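Local coordinates for protein Orf34 (Pseudomonas syringae pv. syringae, PDB 5KLP) that transfers acetyl groups from acetyl-CoA to serine and threonine residues of host proteins, with inositol hexakisphosphate as cofactor, impairing the host microtubule network and immunity, at residues A250-K262 against L273-N286. The protein carries 10 engineered substitutions. Numbering follows the deposited sequence.
With IHP (inositol hexakisphosphate), chain D.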
ATOM      1  N   ALA A 250       2.432   3.562 -13.741  1.00 17.92           N
ATOM      2  CA  ALA A 250       1.483   4.659 -13.829  1.00 22.89           C
ATOM      3  C   ALA A 250       1.322   5.309 -12.473  1.00 20.39           C
ATOM      4  O   ALA A 250       1.717   4.752 -11.439  1.00 20.66           O
ATOM      5  CB  ALA A 250       0.132   4.177 -14.346  1.00 19.86           C
ATOM      6  N   PHE A 251       0.754   6.505 -12.488  1.00 16.98           N
ATOM      7  CA  PHE A 251       0.470   7.222 -11.260  1.00 17.07           C
ATOM      8  C   PHE A 251      -0.851   6.743 -10.693  1.00 21.77           C
ATOM      9  O   PHE A 251      -1.812   6.524 -11.444  1.00 17.42           O
ATOM     10  CB  PHE A 251       0.450   8.726 -11.514  1.00 18.53           C
ATOM     11  CG  PHE A 251       0.125   9.525 -10.297  1.00 23.08           C
ATOM     12  CD1 PHE A 251       0.993   9.544  -9.224  1.00 21.74           C
ATOM     13  CD2 PHE A 251      -1.040  10.270 -10.232  1.00 25.42           C
ATOM     14  CE1 PHE A 251       0.701  10.289  -8.101  1.00 19.04           C
ATOM     15  CE2 PHE A 251      -1.340  11.021  -9.105  1.00 22.95           C
ATOM     16  CZ  PHE A 251      -0.470  11.022  -8.041  1.00 19.88           C
ATOM     17  N   GLY A 252      -0.887   6.570  -9.374  1.00 19.46           N
ATOM     18  CA  GLY A 252      -2.031   5.980  -8.693  1.00 15.87           C
ATOM     19  C   GLY A 252      -3.391   6.580  -9.027  1.00 19.52           C
ATOM     20  O   GLY A 252      -4.327   5.844  -9.334  1.00 17.08           O
ATOM     21  N   ALA A 253      -3.502   7.907  -8.983  1.00 17.83           N
ATOM     22  CA  ALA A 253      -4.785   8.572  -9.212  1.00 21.83           C
ATOM     23  C   ALA A 253      -5.343   8.319 -10.608  1.00 19.27           C
ATOM     24  O   ALA A 253      -6.553   8.405 -10.811  1.00 20.28           O
ATOM     25  CB  ALA A 253      -4.663  10.068  -8.974  1.00 20.28           C
ATOM     26  N   ASP A 254      -4.474   8.000 -11.565  1.00 19.88           N
ATOM     27  CA  ASP A 254      -4.920   7.758 -12.935  1.00 22.59           C
ATOM     28  C   ASP A 254      -5.603   6.409 -13.124  1.00 26.80           C
ATOM     29  O   ASP A 254      -6.457   6.278 -13.993  1.00 23.40           O
ATOM     30  CB  ASP A 254      -3.745   7.872 -13.914  1.00 22.68           C
ATOM     31  CG  ASP A 254      -3.304   9.308 -14.121  1.00 25.59           C
ATOM     32  OD1 ASP A 254      -4.166  10.208 -14.042  1.00 27.09           O
ATOM     33  OD2 ASP A 254      -2.103   9.548 -14.347  1.00 23.88           O
ATOM     34  N   VAL A 255      -5.238   5.416 -12.314  1.00 18.41           N
ATOM     35  CA  VAL A 255      -5.706   4.052 -12.555  1.00 22.99           C
ATOM     36  C   VAL A 255      -6.341   3.347 -11.350  1.00 21.79           C
ATOM     37  O   VAL A 255      -6.893   2.262 -11.496  1.00 24.66           O
ATOM     38  CB  VAL A 255      -4.554   3.158 -13.067  1.00 25.25           C
ATOM     39  CG1 VAL A 255      -4.030   3.673 -14.401  1.00 28.06           C
ATOM     40  CG2 VAL A 255      -3.434   3.092 -12.049  1.00 23.59           C
ATOM     41  N   LEU A 256      -6.243   3.948 -10.169  1.00 18.49           N
ATOM     42  CA  LEU A 256      -6.785   3.353  -8.946  1.00 18.78           C
ATOM     43  C   LEU A 256      -7.915   4.223  -8.400  1.00 23.42           C
ATOM     44  O   LEU A 256      -7.953   5.418  -8.669  1.00 19.78           O
ATOM     45  CB  LEU A 256      -5.687   3.199  -7.893  1.00 18.93           C
ATOM     46  CG  LEU A 256      -4.490   2.316  -8.244  1.00 22.34           C
ATOM     47  CD1 LEU A 256      -3.470   2.328  -7.096  1.00 22.77           C
ATOM     48  CD2 LEU A 256      -4.949   0.898  -8.547  1.00 22.08           C
ATOM     49  N   PRO A 257      -8.833   3.626  -7.621  1.00 22.55           N
ATOM     50  CA  PRO A 257      -9.919   4.387  -6.995  1.00 23.09           C
ATOM     51  C   PRO A 257      -9.430   5.299  -5.874  1.00 21.58           C
ATOM     52  O   PRO A 257      -8.325   5.115  -5.362  1.00 20.34           O
ATOM     53  CB  PRO A 257     -10.829   3.300  -6.413  1.00 27.84           C
ATOM     54  CG  PRO A 257     -10.334   2.010  -6.939  1.00 31.52           C
ATOM     55  CD  PRO A 257      -8.918   2.188  -7.323  1.00 22.01           C
ATOM     56  N   VAL A 258     -10.263   6.259  -5.487  1.00 22.14           N
ATOM     57  CA  VAL A 258      -9.903   7.254  -4.475  1.00 24.77           C
ATOM     58  C   VAL A 258      -9.542   6.601  -3.131  1.00 23.19           C
ATOM     59  O   VAL A 258      -8.813   7.179  -2.321  1.00 21.99           O
ATOM     60  CB  VAL A 258     -11.050   8.279  -4.284  1.00 24.54           C
ATOM     61  CG1 VAL A 258     -12.299   7.606  -3.702  1.00 22.82           C
ATOM     62  CG2 VAL A 258     -10.591   9.462  -3.431  1.00 20.21           C
ATOM     63  N   ASP A 259     -10.026   5.376  -2.926  1.00 23.26           N
ATOM     64  CA  ASP A 259      -9.691   4.560  -1.749  1.00 21.32           C
ATOM     65  C   ASP A 259      -8.220   4.648  -1.402  1.00 20.04           C
ATOM     66  O   ASP A 259      -7.843   4.696  -0.230  1.00 20.16           O
ATOM     67  CB  ASP A 259     -10.012   3.086  -2.022  1.00 23.67           C
ATOM     68  CG  ASP A 259     -11.476   2.848  -2.319  1.00 34.04           C
ATOM     69  OD1 ASP A 259     -12.025   3.527  -3.230  1.00 33.55           O
ATOM     70  OD2 ASP A 259     -12.049   1.936  -1.694  1.00 28.34           O
ATOM     71  N   PHE A 260      -7.383   4.665  -2.437  1.00 16.54           N
ATOM     72  CA  PHE A 260      -5.937   4.557  -2.238  1.00 17.06           C
ATOM     73  C   PHE A 260      -5.304   5.869  -1.795  1.00 15.78           C
ATOM     74  O   PHE A 260      -4.100   5.932  -1.552  1.00 18.89           O
ATOM     75  CB  PHE A 260      -5.290   4.012  -3.526  1.00 14.37           C
ATOM     76  CG  PHE A 260      -5.590   2.554  -3.748  1.00 17.85           C
ATOM     77  CD1 PHE A 260      -6.803   2.159  -4.304  1.00 16.77           C
ATOM     78  CD2 PHE A 260      -4.687   1.568  -3.316  1.00 16.06           C
ATOM     79  CE1 PHE A 260      -7.099   0.807  -4.473  1.00 19.71           C
ATOM     80  CE2 PHE A 260      -4.971   0.222  -3.482  1.00 18.56           C
ATOM     81  CZ  PHE A 260      -6.184  -0.163  -4.062  1.00 19.68           C
ATOM     82  N   TYR A 261      -6.118   6.912  -1.640  1.00 20.73           N
ATOM     83  CA  TYR A 261      -5.585   8.202  -1.218  1.00 14.85           C
ATOM     84  C   TYR A 261      -6.153   8.677   0.111  1.00 17.25           C
ATOM     85  O   TYR A 261      -5.792   9.746   0.592  1.00 16.80           O
ATOM     86  CB  TYR A 261      -5.808   9.257  -2.325  1.00 14.31           C
ATOM     87  CG  TYR A 261      -4.804   9.066  -3.437  1.00 16.31           C
ATOM     88  CD1 TYR A 261      -3.522   9.593  -3.329  1.00 18.56           C
ATOM     89  CD2 TYR A 261      -5.100   8.274  -4.547  1.00 16.75           C
ATOM     90  CE1 TYR A 261      -2.574   9.383  -4.312  1.00 16.54           C
ATOM     91  CE2 TYR A 261      -4.159   8.060  -5.545  1.00 18.62           C
ATOM     92  CZ  TYR A 261      -2.901   8.625  -5.424  1.00 20.57           C
ATOM     93  OH  TYR A 261      -1.949   8.411  -6.388  1.00 16.85           O
ATOM     94  N   LYS A 262      -7.017   7.871   0.717  1.00 16.77           N
ATOM     95  CA  LYS A 262      -7.643   8.236   1.982  1.00 19.17           C
ATOM     96  C   LYS A 262      -6.648   8.490   3.132  1.00 22.20           C
ATOM     97  O   LYS A 262      -6.927   9.284   4.036  1.00 19.89           O
ATOM     98  CB  LYS A 262      -8.634   7.138   2.406  1.00 15.83           C
ATOM     99  CG  LYS A 262      -9.902   7.084   1.591  1.00 17.43           C
ATOM    100  CD  LYS A 262     -10.886   6.075   2.152  1.00 22.83           C
ATOM    101  CE  LYS A 262     -11.542   6.582   3.448  1.00 19.63           C
ATOM    102  NZ  LYS A 262     -12.625   5.661   3.930  1.00 19.30           N
ATOM    103  N   LEU A 273      -5.622  16.647  -6.200  1.00 22.86           N
ATOM    104  CA  LEU A 273      -6.286  15.453  -6.708  1.00 21.89           C
ATOM    105  C   LEU A 273      -7.767  15.731  -6.979  1.00 23.02           C
ATOM    106  O   LEU A 273      -8.309  15.302  -7.995  1.00 23.57           O
ATOM    107  CB  LEU A 273      -6.123  14.293  -5.725  1.00 24.90           C
ATOM    108  CG  LEU A 273      -4.696  13.734  -5.675  1.00 23.56           C
ATOM    109  CD1 LEU A 273      -4.613  12.578  -4.714  1.00 31.49           C
ATOM    110  CD2 LEU A 273      -4.291  13.301  -7.064  1.00 22.18           C
HETATM  111  N   MSE A 274      -8.412  16.461  -6.071  1.00 22.55           N
HETATM  112  CA  MSE A 274      -9.825  16.820  -6.238  1.00 31.17           C
HETATM  113  C   MSE A 274     -10.074  17.804  -7.371  1.00 28.81           C
HETATM  114  O   MSE A 274     -11.213  18.003  -7.788  1.00 31.11           O
HETATM  115  CB  MSE A 274     -10.385  17.410  -4.948  1.00 24.43           C
HETATM  116  CG  MSE A 274     -10.549  16.403  -3.834  1.00 23.93           C
HETATM  117 SE   MSE A 274     -11.742  17.119  -2.454  1.00 49.53          SE
HETATM  118  CE  MSE A 274     -13.422  17.075  -3.465  1.00 44.22           C
ATOM    119  N   LYS A 275      -9.008  18.421  -7.864  1.00 33.40           N
ATOM    120  CA  LYS A 275      -9.116  19.401  -8.941  1.00 32.42           C
ATOM    121  C   LYS A 275      -9.052  18.737 -10.305  1.00 28.90           C
ATOM    122  O   LYS A 275      -9.311  19.369 -11.321  1.00 29.29           O
ATOM    123  CB  LYS A 275      -8.002  20.444  -8.813  1.00 40.30           C
ATOM    124  CG  LYS A 275      -8.203  21.422  -7.672  1.00 49.61           C
ATOM    125  CD  LYS A 275      -7.477  22.748  -7.910  1.00 61.58           C
ATOM    126  CE  LYS A 275      -7.303  23.077  -9.385  1.00 65.30           C
ATOM    127  NZ  LYS A 275      -6.537  24.344  -9.569  1.00 67.41           N
ATOM    128  N   ARG A 276      -8.698  17.458 -10.324  1.00 35.06           N
ATOM    129  CA  ARG A 276      -8.574  16.726 -11.575  1.00 32.92           C
ATOM    130  C   ARG A 276      -9.905  16.717 -12.321  1.00 39.50           C
ATOM    131  O   ARG A 276     -10.950  16.435 -11.739  1.00 46.94           O
ATOM    132  CB  ARG A 276      -8.067  15.298 -11.319  1.00 35.79           C
ATOM    133  CG  ARG A 276      -6.653  15.263 -10.718  1.00 39.84           C
ATOM    134  CD  ARG A 276      -6.242  13.865 -10.231  1.00 44.66           C
ATOM    135  NE  ARG A 276      -5.785  13.030 -11.337  1.00 50.35           N
ATOM    136  CZ  ARG A 276      -6.550  12.125 -11.932  1.00 47.25           C
ATOM    137  NH1 ARG A 276      -7.798  11.948 -11.508  1.00 51.02           N
ATOM    138  NH2 ARG A 276      -6.079  11.407 -12.948  1.00 32.89           N
ATOM    139  N   PRO A 277      -9.863  17.058 -13.615  1.00 34.38           N
ATOM    140  CA  PRO A 277     -11.018  17.172 -14.512  1.00 42.22           C
ATOM    141  C   PRO A 277     -11.903  15.931 -14.532  1.00 40.21           C
ATOM    142  O   PRO A 277     -13.122  16.068 -14.652  1.00 39.25           O
ATOM    143  CB  PRO A 277     -10.376  17.395 -15.883  1.00 41.04           C
ATOM    144  CG  PRO A 277      -9.083  18.048 -15.577  1.00 42.57           C
ATOM    145  CD  PRO A 277      -8.608  17.432 -14.284  1.00 33.25           C
ATOM    146  N   ASP A 278     -11.308  14.745 -14.433  1.00 37.16           N
ATOM    147  CA  ASP A 278     -12.092  13.518 -14.524  1.00 41.23           C
ATOM    148  C   ASP A 278     -12.951  13.299 -13.273  1.00 32.22           C
ATOM    149  O   ASP A 278     -13.788  12.406 -13.241  1.00 33.26           O
ATOM    150  CB  ASP A 278     -11.177  12.305 -14.762  1.00 47.85           C
ATOM    151  CG  ASP A 278     -10.197  12.059 -13.618  1.00 60.11           C
ATOM    152  OD1 ASP A 278     -10.150  12.865 -12.666  1.00 66.61           O
ATOM    153  OD2 ASP A 278      -9.465  11.048 -13.674  1.00 63.61           O
ATOM    154  N   GLY A 279     -12.732  14.119 -12.249  1.00 31.04           N
ATOM    155  CA  GLY A 279     -13.511  14.074 -11.021  1.00 30.92           C
ATOM    156  C   GLY A 279     -13.383  12.791 -10.213  1.00 33.30           C
ATOM    157  O   GLY A 279     -14.096  12.593  -9.224  1.00 28.94           O
ATOM    158  N   ARG A 280     -12.474  11.911 -10.613  1.00 32.86           N
ATOM    159  CA  ARG A 280     -12.419  10.587  -9.999  1.00 33.30           C
ATOM    160  C   ARG A 280     -11.952  10.612  -8.550  1.00 24.80           C
ATOM    161  O   ARG A 280     -12.272   9.705  -7.777  1.00 25.52           O
ATOM    162  CB  ARG A 280     -11.527   9.665 -10.829  1.00 39.16           C
ATOM    163  CG  ARG A 280     -12.254   9.067 -12.045  1.00 43.68           C
ATOM    164  CD  ARG A 280     -11.349   8.200 -12.911  1.00 44.55           C
ATOM    165  NE  ARG A 280     -10.563   7.256 -12.123  1.00 51.47           N
ATOM    166  CZ  ARG A 280      -9.270   7.414 -11.856  1.00 54.60           C
ATOM    167  NH1 ARG A 280      -8.626   8.477 -12.327  1.00 61.11           N
ATOM    168  NH2 ARG A 280      -8.623   6.515 -11.128  1.00 46.21           N
HETATM  169  N   MSE A 281     -11.215  11.649  -8.168  1.00 26.43           N
HETATM  170  CA  MSE A 281     -10.711  11.751  -6.802  1.00 29.47           C
HETATM  171  C   MSE A 281     -11.580  12.669  -5.944  1.00 29.85           C
HETATM  172  O   MSE A 281     -11.240  12.950  -4.796  1.00 27.33           O
HETATM  173  CB  MSE A 281      -9.272  12.268  -6.800  1.00 23.25           C
HETATM  174  CG  MSE A 281      -8.274  11.411  -7.560  1.00 22.97           C
HETATM  175 SE   MSE A 281      -7.988   9.677  -6.686  1.00 34.40          SE
HETATM  176  CE  MSE A 281      -8.827   8.541  -8.054  1.00 22.24           C
ATOM    177  N   ALA A 282     -12.697  13.129  -6.496  1.00 28.45           N
ATOM    178  CA  ALA A 282     -13.431  14.244  -5.898  1.00 28.39           C
ATOM    179  C   ALA A 282     -14.742  13.845  -5.220  1.00 29.54           C
ATOM    180  O   ALA A 282     -15.478  14.707  -4.741  1.00 32.92           O
ATOM    181  CB  ALA A 282     -13.704  15.307  -6.960  1.00 27.28           C
ATOM    182  N   GLY A 283     -15.056  12.555  -5.210  1.00 28.10           N
ATOM    183  CA  GLY A 283     -16.309  12.102  -4.632  1.00 33.04           C
ATOM    184  C   GLY A 283     -16.224  11.770  -3.156  1.00 39.93           C
ATOM    185  O   GLY A 283     -15.243  12.083  -2.487  1.00 34.55           O
ATOM    186  N   ARG A 284     -17.265  11.114  -2.657  1.00 40.10           N
ATOM    187  CA  ARG A 284     -17.336  10.683  -1.267  1.00 38.78           C
ATOM    188  C   ARG A 284     -16.319   9.586  -0.968  1.00 34.29           C
ATOM    189  O   ARG A 284     -16.164   8.652  -1.749  1.00 38.74           O
ATOM    190  CB  ARG A 284     -18.760  10.203  -0.955  1.00 39.07           C
ATOM    191  CG  ARG A 284     -18.974   9.780   0.478  1.00 41.98           C
ATOM    192  CD  ARG A 284     -20.302   9.044   0.677  1.00 44.80           C
ATOM    193  NE  ARG A 284     -20.696   9.026   2.084  1.00 51.52           N
ATOM    194  CZ  ARG A 284     -21.840   9.499   2.561  1.00 56.81           C
ATOM    195  NH1 ARG A 284     -22.730  10.034   1.738  1.00 57.84           N
ATOM    196  NH2 ARG A 284     -22.095   9.426   3.862  1.00 59.40           N
ATOM    197  N   VAL A 285     -15.629   9.680   0.165  1.00 34.36           N
ATOM    198  CA  VAL A 285     -14.651   8.649   0.505  1.00 30.65           C
ATOM    199  C   VAL A 285     -15.035   7.833   1.743  1.00 29.79           C
ATOM    200  O   VAL A 285     -14.411   6.818   2.021  1.00 30.43           O
ATOM    201  CB  VAL A 285     -13.237   9.252   0.717  1.00 23.70           C
ATOM    202  CG1 VAL A 285     -12.732   9.896  -0.584  1.00 26.08           C
ATOM    203  CG2 VAL A 285     -13.226  10.247   1.867  1.00 24.05           C
ATOM    204  N   ASN A 286     -16.074   8.243   2.463  1.00 33.66           N
ATOM    205  CA  ASN A 286     -16.561   7.424   3.569  1.00 33.34           C
ATOM    206  C   ASN A 286     -17.815   6.652   3.174  1.00 38.26           C
ATOM    207  O   ASN A 286     -18.480   7.011   2.214  1.00 43.22           O
ATOM    208  CB  ASN A 286     -16.847   8.282   4.803  1.00 33.80           C
ATOM    209  CG  ASN A 286     -18.011   9.230   4.603  1.00 40.93           C
ATOM    210  OD1 ASN A 286     -18.353   9.591   3.479  1.00 39.53           O
ATOM    211  ND2 ASN A 286     -18.649   9.614   5.705  1.00 40.89           N
TER
HETATM  212  C1  IHP D 401     -13.673   0.098   8.147  1.00 32.19           C
HETATM  213  C2  IHP D 401     -12.342   0.725   7.529  1.00 29.30           C
HETATM  214  C3  IHP D 401     -11.930   2.231   7.743  1.00 41.92           C
HETATM  215  C4  IHP D 401     -13.017   3.095   8.537  1.00 35.79           C
HETATM  216  C5  IHP D 401     -14.446   2.585   8.580  1.00 35.34           C
HETATM  217  C6  IHP D 401     -14.342   1.160   9.106  1.00 41.40           C
HETATM  218  O11 IHP D 401     -14.477  -0.385   7.235  1.00 41.17           O
HETATM  219  P1  IHP D 401     -15.094  -1.947   7.014  1.00 32.60           P
HETATM  220  O21 IHP D 401     -15.133  -2.282   5.524  1.00 42.79           O
HETATM  221  O31 IHP D 401     -16.524  -2.021   7.561  1.00 48.03           O
HETATM  222  O41 IHP D 401     -14.302  -3.046   7.700  1.00 36.45           O
HETATM  223  O12 IHP D 401     -12.128   0.352   6.221  1.00 22.03           O
HETATM  224  P2  IHP D 401     -10.768  -0.587   5.905  1.00 23.28           P
HETATM  225  O22 IHP D 401     -10.850  -1.906   6.702  1.00 22.89           O
HETATM  226  O32 IHP D 401     -10.558  -0.924   4.424  1.00 22.79           O
HETATM  227  O42 IHP D 401      -9.523   0.149   6.457  1.00 18.87           O
HETATM  228  O13 IHP D 401     -11.725   2.705   6.579  1.00 45.75           O
HETATM  229  P3  IHP D 401     -10.415   3.368   5.751  1.00 22.02           P
HETATM  230  O23 IHP D 401      -9.162   2.512   5.563  1.00 21.35           O
HETATM  231  O33 IHP D 401     -11.171   3.447   4.426  1.00 18.70           O
HETATM  232  O43 IHP D 401     -10.004   4.754   6.239  1.00 19.28           O
HETATM  233  O14 IHP D 401     -13.011   4.379   8.153  1.00 25.15           O
HETATM  234  P4  IHP D 401     -12.227   5.542   8.967  1.00 26.68           P
HETATM  235  O24 IHP D 401     -10.726   5.524   8.670  1.00 24.27           O
HETATM  236  O34 IHP D 401     -12.795   6.943   8.663  1.00 27.00           O
HETATM  237  O44 IHP D 401     -12.383   5.338  10.486  1.00 29.35           O
HETATM  238  O15 IHP D 401     -15.182   2.769   7.472  1.00 36.84           O
HETATM  239  P5  IHP D 401     -16.517   3.829   7.396  1.00 40.09           P
HETATM  240  O25 IHP D 401     -16.550   4.749   8.622  1.00 37.03           O
HETATM  241  O35 IHP D 401     -16.431   4.734   6.136  1.00 28.82           O
HETATM  242  O45 IHP D 401     -17.854   3.083   7.347  1.00 43.87           O
HETATM  243  O16 IHP D 401     -15.530   0.729   9.527  1.00 55.05           O
HETATM  244  P6  IHP D 401     -15.767  -0.261  10.807  1.00 40.23           P
HETATM  245  O26 IHP D 401     -14.774   0.065  11.920  1.00 44.34           O
HETATM  246  O36 IHP D 401     -17.196  -0.125  11.363  1.00 54.26           O
HETATM  247  O46 IHP D 401     -15.582  -1.727  10.401  1.00 42.01           O
HETATM  248  O   HOH W   1     -12.444   6.548  -7.270  1.00 30.32           O
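Leu273, in helix 267-274, sets CD1 over a face of the Tyr261 ring, 3.8 Å from its centroid and 26° off the normal, a CH-pi contact; the Tyr261 hydroxyl binds Thr180 O. Two type I beta turns, 276-279 and 279-282, then fold the chain after this helix against the link from edge strand 248-251 of the central mixed sheet to the inositol hexakisphosphate pocket. Asp254, Arg276, Asp278 and Arg280 form a salt-bridge network. Arg276 NH2 makes a salt bridge to Asp254 OD1, weak as a hydrogen bond because the N-H points poorly at the oxygen, the carboxylate and guanidinium planes 51° apart, while Arg228 and Ser225 hold OD2. Asp278 OD1 closes an Asx turn on Arg280 N (3.2 Å, 170°), and its OD2 takes Arg280 NH1 on the syn side, somewhat out of the carboxylate plane. Arg280 also gives NH1 to Ala253 O (2.6 Å), in the carbonyl plane, which should hold the guanidinium against the short, weakly bonded helix 252-255. Met281, as selenomethionine, lays SE obliquely beside Tyr261, 3.9 Å from CD2, and packs it against Ala253 CB and Val258 CB. A water joins Val258 N to Arg280 O. Val285 CG1 touches Val258 CG2 at 3.6 Å, the two side chains crossing at about a right angle; both also touch Leu296 of helix 296-302. Finally, Val285 O receives Lys262 NZ at 2.9 Å, and the same NZ bonds phosphate oxygen O33 of the cofactor at 2.7 Å.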